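RV1873 (Mycobacterium tuberculosis, PDB 2JEK) is of unknown function, an all-helical protein of the DUF1810 family whose helices wind into a right-handed superhelix. Local coordinates at residues 27-32 with 82-87; 67-72 with 114-119; 35-40 with 95-100. All coordinates share one frame; numbering follows the deposited sequence.

Contact 1 of 3, residues 27-32 with 82-87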
loop_
_atom_site.group_PDB
_atom_site.type_symbol
_atom_site.label_atom_id
_atom_site.label_comp_id
_atom_site.label_asym_id
_atom_site.label_seq_id
_atom_site.Cartn_x
_atom_site.Cartn_y
_atom_site.Cartn_z
ATOM N N GLU A 27 -3.024 15.067 -0.372
ATOM C CA GLU A 27 -3.803 14.539 0.746
ATOM C C GLU A 27 -2.905 13.928 1.813
ATOM O O GLU A 27 -3.120 14.137 3.013
ATOM C CB GLU A 27 -4.825 13.515 0.237
ATOM C CG GLU A 27 -5.982 14.212 -0.442
ATOM C CD GLU A 27 -6.863 13.313 -1.251
ATOM O OE1 GLU A 27 -6.939 12.098 -0.956
ATOM O OE2 GLU A 27 -7.513 13.850 -2.174
ATOM N N LEU A 28 -1.898 13.174 1.381
ATOM C CA LEU A 28 -0.978 12.566 2.332
ATOM C C LEU A 28 -0.047 13.600 2.969
ATOM O O LEU A 28 0.236 13.501 4.165
ATOM C CB LEU A 28 -0.201 11.423 1.683
ATOM C CG LEU A 28 -1.050 10.245 1.188
ATOM C CD1 LEU A 28 -0.121 9.202 0.564
ATOM C CD2 LEU A 28 -1.923 9.624 2.295
ATOM N N ARG A 29 0.412 14.584 2.183
ATOM C CA ARG A 29 1.174 15.725 2.734
ATOM C C ARG A 29 0.388 16.440 3.835
ATOM O O ARG A 29 0.974 16.878 4.829
ATOM C CB ARG A 29 1.558 16.734 1.642
ATOM C CG ARG A 29 2.712 16.304 0.747
ATOM C CD ARG A 29 3.071 17.357 -0.305
ATOM N NE ARG A 29 4.151 16.901 -1.186
ATOM C CZ ARG A 29 4.586 17.557 -2.261
ATOM N NH1 ARG A 29 4.036 18.721 -2.610
ATOM N NH2 ARG A 29 5.575 17.051 -2.998
ATOM N N ALA A 30 -0.926 16.559 3.646
ATOM C CA ALA A 30 -1.805 17.247 4.603
ATOM C C ALA A 30 -2.270 16.348 5.754
ATOM O O ALA A 30 -2.904 16.815 6.706
ATOM C CB ALA A 30 -3.011 17.857 3.879
ATOM N N GLY A 31 -1.986 15.052 5.662
ATOM C CA GLY A 31 -2.342 14.112 6.719
ATOM C C GLY A 31 -3.767 13.567 6.746
ATOM O O GLY A 31 -4.240 13.096 7.786
ATOM N N ARG A 32 -4.467 13.611 5.614
ATOM C CA ARG A 32 -5.796 13.006 5.564
ATOM C C ARG A 32 -6.210 12.616 4.153
ATOM O O ARG A 32 -6.286 13.469 3.261
ATOM C CB ARG A 32 -6.843 13.928 6.188
ATOM C CG ARG A 32 -8.241 13.353 6.217
ATOM C CD ARG A 32 -9.046 14.106 7.234
ATOM N NE ARG A 32 -10.217 14.739 6.645
ATOM C CZ ARG A 32 -10.600 15.983 6.917
ATOM N NH1 ARG A 32 -9.889 16.734 7.755
ATOM N NH2 ARG A 32 -11.683 16.483 6.340
ATOM N N THR A 82 4.369 6.090 1.514
ATOM C CA THR A 82 4.642 5.540 2.844
ATOM C C THR A 82 5.347 6.580 3.720
ATOM O O THR A 82 4.963 6.781 4.877
ATOM C CB THR A 82 5.495 4.268 2.712
ATOM O OG1 THR A 82 4.771 3.313 1.928
ATOM C CG2 THR A 82 5.834 3.652 4.076
ATOM N N GLY A 83 6.359 7.240 3.152
ATOM C CA GLY A 83 7.116 8.263 3.874
ATOM C C GLY A 83 6.273 9.444 4.318
ATOM O O GLY A 83 6.430 9.955 5.450
ATOM N N LEU A 84 5.351 9.873 3.450
ATOM C CA LEU A 84 4.417 10.954 3.801
ATOM C C LEU A 84 3.552 10.593 5.004
ATOM O O LEU A 84 3.337 11.419 5.897
ATOM C CB LEU A 84 3.540 11.340 2.602
ATOM C CG LEU A 84 4.278 12.036 1.458
ATOM C CD1 LEU A 84 3.369 12.159 0.241
ATOM C CD2 LEU A 84 4.793 13.403 1.919
ATOM N N VAL A 85 3.067 9.351 5.035
ATOM C CA VAL A 85 2.267 8.891 6.165
ATOM C C VAL A 85 3.126 8.858 7.432
ATOM O O VAL A 85 2.690 9.304 8.494
ATOM C CB VAL A 85 1.618 7.506 5.895
ATOM C CG1 VAL A 85 0.867 7.007 7.136
ATOM C CG2 VAL A 85 0.647 7.584 4.711
ATOM N N ASN A 86 4.352 8.347 7.311
ATOM C CA ASN A 86 5.259 8.269 8.467
ATOM C C ASN A 86 5.578 9.630 9.077
ATOM O O ASN A 86 5.837 9.716 10.269
ATOM C CB ASN A 86 6.544 7.533 8.117
ATOM C CG ASN A 86 6.353 6.034 8.054
ATOM O OD1 ASN A 86 5.444 5.492 8.672
ATOM N ND2 ASN A 86 7.234 5.360 7.339
ATOM N N GLN A 87 5.494 10.675 8.258
ATOM C CA GLN A 87 5.819 12.060 8.626
ATOM C C GLN A 87 4.710 12.778 9.407
ATOM O O GLN A 87 4.977 13.769 10.102
ATOM C CB GLN A 87 6.134 12.828 7.338
ATOM C CG GLN A 87 6.755 14.188 7.503
ATOM C CD GLN A 87 7.096 14.812 6.169
ATOM O OE1 GLN A 87 6.229 15.002 5.311
ATOM N NE2 GLN A 87 8.362 15.131 5.984
HETATM O O HOH W 1 2.793 14.109 5.460
#
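Two helices of the all-helical fold, 21-29 and 74-87, meet near their C-terminal ends through Leu28 and Leu84. The CB atoms of Leu28 and Leu84 lie 3.9 Å apart. Their backbones are close as well, with 5.8 Å between the two CA atoms. Leu84 then forks. Its CD1 also reaches Leu28 CB, while its CD2 meets the CG of Arg29 at 3.8 Å. Both leucines turn CG away from the carbonyl carbon (chi1 -62° for Leu28, -69° for Leu84). In Leu28 the CD2 branch meets Val85, 4.1 Å from its CG2. Arg29 adds only the aliphatic base of its side chain; its extended chain carries the guanidinium away from Leu84.

A water lies between the backbones beside the leucines. It is within hydrogen-bonding distance of both carbonyls, 2.9 Å from Leu28 O and 2.8 Å from Leu84 O, and can bridge them. Helix 21-29 closes with a Schellman motif. Gly31 takes a positive phi of 82°, and the N atoms of Gly31 and Arg32 bond back to Leu28 O and Glu27 O. In this way Leu28 O, one of the two carbonyls at the water, also accepts from Gly31 N.

Other parts of the fold pack on the inner side. Phe97 touches both Leu28 and Val85, and Leu125 of helix 120-129 packs on Val85. The outer side, at Arg29, is exposed to solvent.

Contact 2 of 3, residues 67-72 with 114-119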
loop_
_atom_site.group_PDB
_atom_site.type_symbol
_atom_site.label_atom_id
_atom_site.label_comp_id
_atom_site.label_asym_id
_atom_site.label_seq_id
_atom_site.Cartn_x
_atom_site.Cartn_y
_atom_site.Cartn_z
ATOM N N ALA A 67 8.160 -7.102 -8.312
ATOM C CA ALA A 67 8.176 -6.374 -9.591
ATOM C C ALA A 67 7.651 -4.942 -9.440
ATOM O O ALA A 67 8.156 -4.004 -10.060
ATOM C CB ALA A 67 7.387 -7.129 -10.635
ATOM N N TYR A 68 6.634 -4.783 -8.601
ATOM C CA TYR A 68 6.042 -3.475 -8.340
ATOM C C TYR A 68 7.093 -2.534 -7.740
ATOM O O TYR A 68 7.258 -1.385 -8.174
ATOM C CB TYR A 68 4.847 -3.669 -7.400
ATOM C CG TYR A 68 3.986 -2.442 -7.171
ATOM C CD1 TYR A 68 2.721 -2.335 -7.762
ATOM C CD2 TYR A 68 4.434 -1.398 -6.361
ATOM C CE1 TYR A 68 1.932 -1.223 -7.543
ATOM C CE2 TYR A 68 3.646 -0.276 -6.149
ATOM C CZ TYR A 68 2.408 -0.195 -6.754
ATOM O OH TYR A 68 1.591 0.896 -6.569
ATOM N N LEU A 69 7.832 -3.052 -6.762
ATOM C CA LEU A 69 8.895 -2.284 -6.133
ATOM C C LEU A 69 10.031 -1.926 -7.083
ATOM O O LEU A 69 10.636 -0.867 -6.945
ATOM C CB LEU A 69 9.447 -3.029 -4.925
ATOM C CG LEU A 69 8.502 -3.125 -3.725
ATOM C CD1 LEU A 69 9.157 -4.002 -2.688
ATOM C CD2 LEU A 69 8.216 -1.754 -3.146
ATOM N N GLN A 70 10.326 -2.817 -8.023
ATOM C CA GLN A 70 11.398 -2.578 -8.997
ATOM C C GLN A 70 11.006 -1.525 -10.025
ATOM O O GLN A 70 11.874 -0.888 -10.635
ATOM C CB GLN A 70 11.738 -3.858 -9.751
ATOM C CG GLN A 70 12.475 -4.906 -8.947
ATOM C CD GLN A 70 12.664 -6.189 -9.738
ATOM O OE1 GLN A 70 11.716 -6.721 -10.332
ATOM N NE2 GLN A 70 13.892 -6.695 -9.751
ATOM N N HIS A 71 9.703 -1.359 -10.238
ATOM C CA HIS A 71 9.200 -0.436 -11.256
ATOM C C HIS A 71 9.637 0.977 -10.901
ATOM O O HIS A 71 9.414 1.438 -9.783
ATOM C CB HIS A 71 7.674 -0.529 -11.337
ATOM C CG HIS A 71 7.085 0.170 -12.522
ATOM N ND1 HIS A 71 6.969 1.540 -12.591
ATOM C CD2 HIS A 71 6.569 -0.314 -13.675
ATOM C CE1 HIS A 71 6.418 1.874 -13.746
ATOM N NE2 HIS A 71 6.164 0.767 -14.422
ATOM N N ASP A 72 10.279 1.673 -11.846
ATOM C CA ASP A 72 10.941 2.941 -11.517
ATOM C C ASP A 72 9.979 4.129 -11.316
ATOM O O ASP A 72 10.398 5.232 -10.937
ATOM C CB ASP A 72 12.016 3.274 -12.563
ATOM C CG ASP A 72 13.024 4.310 -12.068
ATOM O OD1 ASP A 72 13.376 4.300 -10.868
ATOM O OD2 ASP A 72 13.456 5.154 -12.886
ATOM N N ARG A 114 7.311 -7.859 3.381
ATOM C CA ARG A 114 7.723 -9.242 3.149
ATOM C C ARG A 114 8.362 -9.409 1.778
ATOM O O ARG A 114 9.070 -10.389 1.524
ATOM C CB ARG A 114 6.540 -10.200 3.303
ATOM C CG ARG A 114 5.928 -10.276 4.702
ATOM C CD ARG A 114 6.728 -11.118 5.684
ATOM N NE ARG A 114 6.069 -11.173 6.994
ATOM C CZ ARG A 114 6.267 -12.129 7.901
ATOM N NH1 ARG A 114 7.099 -13.136 7.653
ATOM N NH2 ARG A 114 5.622 -12.082 9.058
ATOM N N ALA A 115 8.128 -8.443 0.896
ATOM C CA ALA A 115 8.615 -8.520 -0.478
ATOM C C ALA A 115 10.103 -8.196 -0.609
ATOM O O ALA A 115 10.772 -8.668 -1.534
ATOM C CB ALA A 115 7.783 -7.609 -1.384
ATOM N N THR A 116 10.615 -7.375 0.302
ATOM C CA THR A 116 12.013 -6.968 0.266
ATOM C C THR A 116 12.554 -6.778 1.679
ATOM O O THR A 116 11.808 -6.399 2.580
ATOM C CB THR A 116 12.200 -5.662 -0.552
ATOM O OG1 THR A 116 13.589 -5.328 -0.587
ATOM C CG2 THR A 116 11.414 -4.502 0.078
ATOM N N ASP A 117 13.847 -7.037 1.870
ATOM C CA ASP A 117 14.497 -6.734 3.146
ATOM C C ASP A 117 14.813 -5.246 3.294
ATOM O O ASP A 117 15.052 -4.775 4.408
ATOM C CB ASP A 117 15.746 -7.599 3.347
ATOM C CG ASP A 117 15.410 -9.061 3.586
ATOM O OD1 ASP A 117 14.230 -9.382 3.871
ATOM O OD2 ASP A 117 16.327 -9.900 3.488
ATOM N N ALA A 118 14.795 -4.513 2.181
ATOM C CA ALA A 118 14.944 -3.055 2.188
ATOM C C ALA A 118 13.579 -2.411 2.471
ATOM O O ALA A 118 12.997 -1.703 1.641
ATOM C CB ALA A 118 15.521 -2.571 0.865
ATOM N N ASN A 119 13.073 -2.690 3.665
ATOM C CA ASN A 119 11.676 -2.424 3.991
ATOM C C ASN A 119 11.503 -1.455 5.136
ATOM O O ASN A 119 10.443 -1.406 5.751
ATOM C CB ASN A 119 10.978 -3.740 4.340
ATOM C CG ASN A 119 11.652 -4.486 5.495
ATOM O OD1 ASN A 119 12.503 -3.936 6.206
ATOM N ND2 ASN A 119 11.245 -5.731 5.702
#
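Leu69 turns its CG anti to the carbonyl carbon (chi1 -70°), and its extended second torsion carries CD1 across to Thr116. Thr116 has OG1 anti to its own backbone N (chi1 -178°). This leaves CG2 between the backbone N and the carbonyl carbon, where it meets the leucine. Leu69 CD1 lies 3.6 Å from Thr116 CG2 and 4.1 Å from Thr116 CB. The same methyl is 4.1 Å from Ala115 CB, so one leucine branch bears on two neighbouring residues.

The contact joins the C-terminal parts of helices 62-70 and 101-115. Thr116 is the first residue beyond helix 101-115. Its hydroxyl forms an ST turn: OG1 accepts from Ala118 N at 3.1 Å, with an N-H...O angle of 152°. Near the leucine, Gln66 NE2 gives a second link between the helices by bonding to Ala115 O. Leu78 of helix 74-87 also packs on Leu69.

The threonine divides its two branches between two tasks. The methyl faces the leucine and the hydroxyl holds the turn. With no hydrogen bond between the segments, the small contact rests on van der Waals packing of methyl groups.

Contact 3 of 3, residues 35-40 with 95-100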
loop_
_atom_site.group_PDB
_atom_site.type_symbol
_atom_site.label_atom_id
_atom_site.label_comp_id
_atom_site.label_asym_id
_atom_site.label_seq_id
_atom_site.Cartn_x
_atom_site.Cartn_y
_atom_site.Cartn_z
ATOM N N GLY A 35 -9.670 11.096 -1.292
ATOM C CA GLY A 35 -10.064 10.566 -2.593
ATOM C C GLY A 35 -10.259 9.059 -2.640
ATOM O O GLY A 35 -9.982 8.351 -1.664
ATOM N N HIS A 36 -10.725 8.581 -3.795
ATOM C CA HIS A 36 -11.053 7.180 -4.012
ATOM C C HIS A 36 -9.922 6.498 -4.751
ATOM O O HIS A 36 -9.975 6.331 -5.979
ATOM C CB HIS A 36 -12.334 7.062 -4.844
ATOM C CG HIS A 36 -13.504 7.783 -4.257
ATOM N ND1 HIS A 36 -13.923 7.594 -2.958
ATOM C CD2 HIS A 36 -14.351 8.691 -4.798
ATOM C CE1 HIS A 36 -14.976 8.357 -2.723
ATOM N NE2 HIS A 36 -15.258 9.029 -3.824
ATOM N N TRP A 37 -8.891 6.102 -4.008
ATOM C CA TRP A 37 -7.682 5.610 -4.657
ATOM C C TRP A 37 -6.895 4.549 -3.893
ATOM O O TRP A 37 -5.807 4.184 -4.323
ATOM C CB TRP A 37 -6.753 6.777 -5.021
ATOM C CG TRP A 37 -6.542 7.852 -3.962
ATOM C CD1 TRP A 37 -7.004 9.141 -4.007
ATOM C CD2 TRP A 37 -5.770 7.749 -2.751
ATOM N NE1 TRP A 37 -6.578 9.839 -2.905
ATOM C CE2 TRP A 37 -5.828 9.011 -2.112
ATOM C CE3 TRP A 37 -5.044 6.713 -2.140
ATOM C CZ2 TRP A 37 -5.174 9.267 -0.899
ATOM C CZ3 TRP A 37 -4.391 6.970 -0.934
ATOM C CH2 TRP A 37 -4.467 8.241 -0.326
ATOM N N MET A 38 -7.423 4.042 -2.786
ATOM C CA MET A 38 -6.613 3.152 -1.959
ATOM C C MET A 38 -6.044 1.946 -2.712
ATOM O O MET A 38 -4.878 1.594 -2.550
ATOM C CB MET A 38 -7.379 2.677 -0.719
ATOM C CG MET A 38 -6.471 2.186 0.389
ATOM S SD MET A 38 -5.495 3.527 1.087
ATOM C CE MET A 38 -4.598 2.641 2.368
ATOM N N TRP A 39 -6.878 1.301 -3.524
ATOM C CA TRP A 39 -6.552 0.009 -4.121
ATOM C C TRP A 39 -5.294 0.048 -4.965
ATOM O O TRP A 39 -4.572 -0.948 -5.049
ATOM C CB TRP A 39 -7.705 -0.547 -4.970
ATOM C CG TRP A 39 -9.074 -0.242 -4.447
ATOM C CD1 TRP A 39 -9.861 -1.039 -3.649
ATOM C CD2 TRP A 39 -9.830 0.948 -4.695
ATOM N NE1 TRP A 39 -11.048 -0.403 -3.384
ATOM C CE2 TRP A 39 -11.056 0.814 -4.011
ATOM C CE3 TRP A 39 -9.588 2.118 -5.428
ATOM C CZ2 TRP A 39 -12.041 1.809 -4.039
ATOM C CZ3 TRP A 39 -10.567 3.110 -5.454
ATOM C CH2 TRP A 39 -11.778 2.945 -4.762
ATOM N N PHE A 40 -5.035 1.193 -5.592
ATOM C CA PHE A 40 -3.946 1.281 -6.560
ATOM C C PHE A 40 -2.825 2.243 -6.137
ATOM O O PHE A 40 -1.907 2.499 -6.906
ATOM C CB PHE A 40 -4.482 1.572 -7.975
ATOM C CG PHE A 40 -5.402 2.754 -8.061
ATOM C CD1 PHE A 40 -4.899 4.055 -8.050
ATOM C CD2 PHE A 40 -6.782 2.569 -8.161
ATOM C CE1 PHE A 40 -5.745 5.150 -8.142
ATOM C CE2 PHE A 40 -7.641 3.664 -8.270
ATOM C CZ PHE A 40 -7.114 4.956 -8.248
ATOM N N GLU A 95 -7.374 8.368 11.868
ATOM C CA GLU A 95 -7.618 9.776 11.585
ATOM C C GLU A 95 -7.095 10.179 10.206
ATOM O O GLU A 95 -7.599 11.123 9.598
ATOM C CB GLU A 95 -7.016 10.655 12.685
ATOM C CG GLU A 95 -7.791 10.537 14.001
ATOM C CD GLU A 95 -7.160 11.287 15.159
ATOM O OE1 GLU A 95 -5.968 11.074 15.453
ATOM O OE2 GLU A 95 -7.888 12.058 15.814
ATOM N N ILE A 96 -6.092 9.452 9.709
ATOM C CA ILE A 96 -5.519 9.735 8.392
ATOM C C ILE A 96 -6.267 8.937 7.318
ATOM O O ILE A 96 -6.610 9.479 6.254
ATOM C CB ILE A 96 -4.000 9.383 8.342
ATOM C CG1 ILE A 96 -3.233 10.129 9.447
ATOM C CG2 ILE A 96 -3.419 9.716 6.956
ATOM C CD1 ILE A 96 -1.815 9.608 9.687
ATOM N N PHE A 97 -6.502 7.659 7.618
ATOM C CA PHE A 97 -7.194 6.723 6.728
ATOM C C PHE A 97 -8.422 6.194 7.457
ATOM O O PHE A 97 -8.299 5.337 8.332
ATOM C CB PHE A 97 -6.296 5.526 6.385
ATOM C CG PHE A 97 -5.100 5.876 5.566
ATOM C CD1 PHE A 97 -5.146 5.842 4.176
ATOM C CD2 PHE A 97 -3.919 6.231 6.192
ATOM C CE1 PHE A 97 -4.029 6.176 3.427
ATOM C CE2 PHE A 97 -2.806 6.549 5.453
ATOM C CZ PHE A 97 -2.854 6.526 4.076
ATOM N N GLY A 98 -9.600 6.683 7.093
ATOM C CA GLY A 98 -10.817 6.193 7.744
ATOM C C GLY A 98 -11.009 4.711 7.456
ATOM O O GLY A 98 -10.667 4.257 6.359
ATOM N N PRO A 99 -11.534 3.932 8.426
ATOM C CA PRO A 99 -11.857 2.540 8.092
ATOM C C PRO A 99 -12.726 2.486 6.830
ATOM O O PRO A 99 -13.559 3.380 6.629
ATOM C CB PRO A 99 -12.644 2.057 9.316
ATOM C CG PRO A 99 -12.116 2.892 10.428
ATOM C CD PRO A 99 -11.857 4.246 9.832
ATOM N N PRO A 100 -12.536 1.466 5.971
ATOM C CA PRO A 100 -11.669 0.303 6.144
ATOM C C PRO A 100 -10.260 0.503 5.587
ATOM O O PRO A 100 -9.498 -0.464 5.481
ATOM C CB PRO A 100 -12.408 -0.766 5.334
ATOM C CG PRO A 100 -12.943 0.006 4.161
ATOM C CD PRO A 100 -13.253 1.404 4.679
#
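The Phe97 ring meets Met38 and Trp37, both of which approach it obliquely. The terminal methyl of Met38, CE, lies 3.7 Å from Phe97 CD1. The sulfur is close to the same part of the ring: Met38 SD is 3.8 Å from Phe97 CE1 and 4.8 Å from the ring centroid. This is a Met-aromatic contact, with the sulfur 64° off the ring normal. The Trp37 indole also reaches this part of the phenyl ring, with its CH2 4.3 Å from Phe97 CE1. On one face of the indole, Gly35 O lies 3.8 Å above the plane, offset toward the rim. Within segment 35-40, Trp37 O lies 3.8 Å above one face of the Phe40 ring, over its centre.

Met38 starts with CG anti to its backbone N (chi1 -159°) and then bends at chi2 (67°). The bend brings both sulfur and methyl to Phe97, and the two side chains cross at about a right angle.

In the helical fold, the contact joins the chain around the start of the short helix 38-41 to the loop between helices 93-96 and 101-115. Phe97 lies in the chain after helix 93-96. Leu105 of helix 101-115 packs on both Met38 and Phe97. Leu28 of helix 21-29 touches both Trp37 and Phe97, so the aromatic pair is covered from this helix too.

The indole N-H has its partner outside the two segments: Trp37 NE1 bonds to Glu27 OE1. Lys33 makes a cation-pi contact with the indole. Gly35 N also bonds to Glu27 OE1, which ties the indole and the chain before it to one carboxylate oxygen.

Contact 3 is buried at all three touching residues, whereas contacts 1 and 2 are partly buried. Contacts 1 and 3 adjoin, with centres 12 Å apart, and Phe97 and Glu27 each reach from one into the other. Contact 2 lies about 20 Å from contact 1 and 22 Å from contact 3, centre to centre, and is on the other side of the chain's centre from contact 3. Helices 62-70 and 74-87, consecutive in the chain, serve contacts 2 and 1. Chemistry differs too: contact 1 adds a water between carbonyls to aliphatic packing, contact 2 is methyl packing, and contact 3 is aromatic, with one methionine sulfur.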